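Local coordinates for protein carboxyvinyl-carboxyphosphonate phosphorylmutase (PDB 4IQD) that belongs to the phosphoenolpyruvate phosphomutase family, has a TIM-barrel type of fold, and holds pyruvic acid at several places in the model, at residues L197-E200 and E201-R204; V106-T109 and A110-V114. All blocks are in the same frame, centred on the assembly; numbering follows the deposited sequence.

Both contacts are local, and they follow one another along the chain without nesting or crossing. Interaction 2 comes first, inside helix 103-115. That helix links strand 92-95 to the parallel strand 120-124, and the contact joins successive turns rather than closing a loop. The chain then runs through strands 161-166 and 191-194, with helices 143-156 and 174-187 along the way. Interaction 1 follows, where the loop after strand 191-194 turns into helix 200-209, which leads to strand 215-217. The two centres are about 33 Å apart and the contacts do not touch. Interaction 2 links successive turns over most of a barrel helix; interaction 1 caps the start of another.

Interaction 1. Residues L197-E200 and E201-R204; sequences LQSE and EEFR
Ser-199 is the N-cap of helix 200-209, and its OG accepts from Glu-202 N at 3.2 Å. A chi1 of 67° sets OG between the serine's own N and carbonyl carbon, facing the first turn of the helix. Ser-199 O serves the same turn, accepting from Phe-203 N at 3.0 Å and weakly from Glu-202 N. Ser-199 O also lies 3.1 Å above one face of the Phe-203 ring, offset toward its rim. Leu-197 takes the ring edge, with its CB 3.3 Å from Phe-203 CE1. Glu-202 reaches back past the cap. Glu-202 OE1 accepts from Gln-198 N at 2.9 Å, but from above the carboxylate, 59° out of plane. The loop backbone is thus tied to the helix by a side chain. On another side, Arg-204 and Glu-200 lie alongside in a salt bridge. Arg-204 NH2 and NE both meet Glu-200 OE1, at 3.1 and 3.2 Å, from the same face of the carboxylate. That oxygen stays in the guanidinium plane, although the two planes differ by 38°. Glu-202 OE2 bridges to Arg-169, which lines a pyruvic acid pocket, so Glu-202 probably steadies that arginine. Leu-197 and Glu-202 touch Leu-174 of helix 174-187, while Phe-203 packs edge-to-face with Phe-237, just before strand 239-242.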
loop_
_atom_site.group_PDB
_atom_site.type_symbol
_atom_site.label_atom_id
_atom_site.label_comp_id
_atom_site.label_asym_id
_atom_site.label_seq_id
_atom_site.Cartn_x
_atom_site.Cartn_y
_atom_site.Cartn_z
ATOM N N LEU A 197 -4.757 29.730 4.085
ATOM C CA LEU A 197 -5.272 30.991 4.592
ATOM C C LEU A 197 -4.615 31.159 5.953
ATOM O O LEU A 197 -4.268 30.176 6.598
ATOM C CB LEU A 197 -6.790 30.974 4.708
ATOM C CG LEU A 197 -7.595 30.845 3.419
ATOM C CD1 LEU A 197 -9.071 30.800 3.758
ATOM C CD2 LEU A 197 -7.291 31.994 2.478
ATOM N N GLN A 198 -4.431 32.398 6.390
ATOM C CA GLN A 198 -3.454 32.659 7.442
ATOM C C GLN A 198 -3.981 32.980 8.841
ATOM O O GLN A 198 -3.189 33.230 9.750
ATOM C CB GLN A 198 -2.470 33.736 6.977
ATOM C CG GLN A 198 -1.664 33.306 5.761
ATOM C CD GLN A 198 -0.804 34.413 5.200
ATOM O OE1 GLN A 198 -0.565 35.421 5.860
ATOM N NE2 GLN A 198 -0.333 34.231 3.975
ATOM N N SER A 199 -5.296 32.960 9.029
ATOM C CA SER A 199 -5.859 33.283 10.336
ATOM C C SER A 199 -7.336 32.967 10.455
ATOM O O SER A 199 -8.008 32.681 9.466
ATOM C CB SER A 199 -5.662 34.766 10.648
ATOM O OG SER A 199 -6.430 35.567 9.770
ATOM N N GLU A 200 -7.832 33.042 11.685
ATOM C CA GLU A 200 -9.253 32.922 11.954
ATOM C C GLU A 200 -10.087 33.899 11.129
ATOM O O GLU A 200 -11.100 33.520 10.540
ATOM C CB GLU A 200 -9.544 33.065 13.460
ATOM C CG GLU A 200 -11.033 33.168 13.821
ATOM C CD GLU A 200 -11.402 32.415 15.097
ATOM O OE1 GLU A 200 -12.555 32.552 15.560
ATOM O OE2 GLU A 200 -10.547 31.679 15.634
ATOM N N GLU A 201 -9.643 35.150 11.070
ATOM C CA GLU A 201 -10.379 36.177 10.341
ATOM C C GLU A 201 -10.358 35.935 8.836
ATOM O O GLU A 201 -11.308 36.276 8.143
ATOM C CB GLU A 201 -9.852 37.582 10.660
ATOM C CG GLU A 201 -8.560 37.961 9.952
ATOM C CD GLU A 201 -8.560 39.400 9.458
ATOM O OE1 GLU A 201 -9.469 40.168 9.843
ATOM O OE2 GLU A 201 -7.655 39.762 8.676
ATOM N N GLU A 202 -9.280 35.343 8.331
ATOM C CA GLU A 202 -9.196 35.056 6.905
ATOM C C GLU A 202 -10.124 33.914 6.529
ATOM O O GLU A 202 -10.730 33.920 5.462
ATOM C CB GLU A 202 -7.758 34.756 6.480
ATOM C CG GLU A 202 -6.864 35.988 6.489
ATOM C CD GLU A 202 -5.586 35.810 5.689
ATOM O OE1 GLU A 202 -5.419 34.752 5.050
ATOM O OE2 GLU A 202 -4.748 36.736 5.697
ATOM N N PHE A 203 -10.241 32.939 7.425
ATOM C CA PHE A 203 -11.133 31.807 7.201
ATOM C C PHE A 203 -12.563 32.322 7.097
ATOM O O PHE A 203 -13.241 32.104 6.091
ATOM C CB PHE A 203 -11.032 30.778 8.335
ATOM C CG PHE A 203 -9.666 30.146 8.480
ATOM C CD1 PHE A 203 -8.698 30.296 7.513
ATOM C CD2 PHE A 203 -9.365 29.377 9.585
ATOM C CE1 PHE A 203 -7.460 29.707 7.670
ATOM C CE2 PHE A 203 -8.136 28.795 9.745
ATOM C CZ PHE A 203 -7.181 28.960 8.782
ATOM N N ARG A 204 -13.012 33.014 8.141
ATOM C CA ARG A 204 -14.367 33.556 8.196
ATOM C C ARG A 204 -14.654 34.529 7.050
ATOM O O ARG A 204 -15.752 34.535 6.496
ATOM C CB ARG A 204 -14.604 34.245 9.542
ATOM C CG ARG A 204 -14.353 33.363 10.762
ATOM C CD ARG A 204 -14.736 34.090 12.049
ATOM N NE ARG A 204 -14.628 33.252 13.242
ATOM C CZ ARG A 204 -15.605 32.479 13.710
ATOM N NH1 ARG A 204 -16.770 32.421 13.081
ATOM N NH2 ARG A 204 -15.417 31.753 14.804
#

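Interaction 2. Residues V106-T109 and A110-V114; sequences VART and AVEMV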
loop_
_atom_site.group_PDB
_atom_site.type_symbol
_atom_site.label_atom_id
_atom_site.label_comp_id
_atom_site.label_asym_id
_atom_site.label_seq_id
_atom_site.Cartn_x
_atom_site.Cartn_y
_atom_site.Cartn_z
ATOM N N VAL A 106 -7.689 16.194 -18.870
ATOM C CA VAL A 106 -8.609 16.410 -17.761
ATOM C C VAL A 106 -9.917 15.690 -18.041
ATOM O O VAL A 106 -10.530 15.113 -17.143
ATOM C CB VAL A 106 -8.883 17.909 -17.556
ATOM C CG1 VAL A 106 -10.063 18.121 -16.628
ATOM C CG2 VAL A 106 -7.651 18.596 -17.013
ATOM N N ALA A 107 -10.325 15.712 -19.303
ATOM C CA ALA A 107 -11.547 15.045 -19.731
ATOM C C ALA A 107 -11.473 13.531 -19.537
ATOM O O ALA A 107 -12.445 12.911 -19.116
ATOM C CB ALA A 107 -11.851 15.379 -21.184
ATOM N N ARG A 108 -10.321 12.944 -19.850
ATOM C CA ARG A 108 -10.139 11.500 -19.713
ATOM C C ARG A 108 -9.983 11.094 -18.250
ATOM O O ARG A 108 -10.487 10.054 -17.825
ATOM C CB ARG A 108 -8.936 11.016 -20.531
ATOM C CG ARG A 108 -8.322 9.720 -20.021
ATOM C CD ARG A 108 -8.106 8.708 -21.132
ATOM N NE ARG A 108 -7.677 7.413 -20.607
ATOM C CZ ARG A 108 -6.487 6.865 -20.835
ATOM N NH1 ARG A 108 -6.191 5.683 -20.310
ATOM N NH2 ARG A 108 -5.595 7.492 -21.590
ATOM N N THR A 109 -9.277 11.922 -17.489
ATOM C CA THR A 109 -9.124 11.702 -16.061
ATOM C C THR A 109 -10.496 11.630 -15.400
ATOM O O THR A 109 -10.744 10.772 -14.556
ATOM C CB THR A 109 -8.283 12.817 -15.416
ATOM O OG1 THR A 109 -6.944 12.748 -15.920
ATOM C CG2 THR A 109 -8.252 12.665 -13.905
ATOM N N ALA A 110 -11.392 12.521 -15.818
ATOM C CA ALA A 110 -12.747 12.570 -15.285
ATOM C C ALA A 110 -13.513 11.281 -15.556
ATOM O O ALA A 110 -14.234 10.792 -14.691
ATOM C CB ALA A 110 -13.503 13.764 -15.853
ATOM N N VAL A 111 -13.358 10.733 -16.755
ATOM C CA VAL A 111 -14.046 9.498 -17.108
ATOM C C VAL A 111 -13.512 8.337 -16.288
ATOM O O VAL A 111 -14.279 7.527 -15.773
ATOM C CB VAL A 111 -13.873 9.154 -18.592
ATOM C CG1 VAL A 111 -14.667 7.907 -18.937
ATOM C CG2 VAL A 111 -14.309 10.314 -19.456
ATOM N N GLU A 112 -12.190 8.264 -16.175
ATOM C CA GLU A 112 -11.539 7.187 -15.439
ATOM C C GLU A 112 -11.956 7.172 -13.976
ATOM O O GLU A 112 -12.091 6.111 -13.374
ATOM C CB GLU A 112 -10.020 7.308 -15.540
ATOM C CG GLU A 112 -9.459 7.046 -16.924
ATOM C CD GLU A 112 -7.962 7.264 -16.985
ATOM O OE1 GLU A 112 -7.457 8.108 -16.215
ATOM O OE2 GLU A 112 -7.291 6.589 -17.794
HETATM N N MSE A 113 -12.158 8.354 -13.404
HETATM C CA MSE A 113 -12.578 8.450 -12.011
HETATM C C MSE A 113 -14.036 8.023 -11.838
HETATM O O MSE A 113 -14.391 7.387 -10.850
HETATM C CB MSE A 113 -12.357 9.866 -11.474
HETATM C CG MSE A 113 -10.894 10.307 -11.483
HETATM SE SE MSE A 113 -9.704 9.160 -10.433
HETATM C CE MSE A 113 -8.003 9.676 -11.224
ATOM N N VAL A 114 -14.878 8.367 -12.806
ATOM C CA VAL A 114 -16.273 7.949 -12.775
ATOM C C VAL A 114 -16.347 6.439 -12.925
ATOM O O VAL A 114 -17.140 5.770 -12.260
ATOM C CB VAL A 114 -17.094 8.634 -13.883
ATOM C CG1 VAL A 114 -18.434 7.942 -14.071
ATOM C CG2 VAL A 114 -17.291 10.109 -13.560
#
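In helix 103-115, Ala-110 N donates to Val-106 O at 3.0 Å. Ala-110 CB also rests 3.5 Å from Val-106 O. Val-111 N makes a weak bond to Ala-107 O. Val-111 CG2 comes within 3.2 Å of Ala-107 O, touching the preceding turn. Glu-112 carries the polar side-chain contact. Its N bonds to Arg-108 O, and its carboxylate forms a salt bridge with the same arginine, one turn back. Glu-112 OE2 lies 2.9 Å from Arg-108 NH1 and 3.0 Å from Arg-108 NE. The two flat groups are steeply turned, 73° apart, and OE2 meets the guanidinium obliquely. Arg-108 starts out with CG opposite its backbone N (chi1 156°), then bends at chi2 (131°), which brings the guanidinium over to the glutamate. The other oxygen, Glu-112 OE1, is hydrogen-bonded to Ser-74 OG, so each oxygen has its own partner. Met-113, a selenomethionine, donates its N to Thr-109 O at 3.0 Å. The two side chains run alongside each other, with Met-113 CE 4.0 Å from Thr-109 CG2. The Thr-109 hydroxyl is engaged elsewhere, hydrogen-bonded with Asn-105 O and Gly-99 O. In this beta-alpha-beta unit, helix 103-115 connects strands 92-95 and 120-124. Val-106, Ala-107 and Val-111 pack on helix 143-156, and Arg-108, Thr-109, Glu-112 and Met-113 touch helix 74-88.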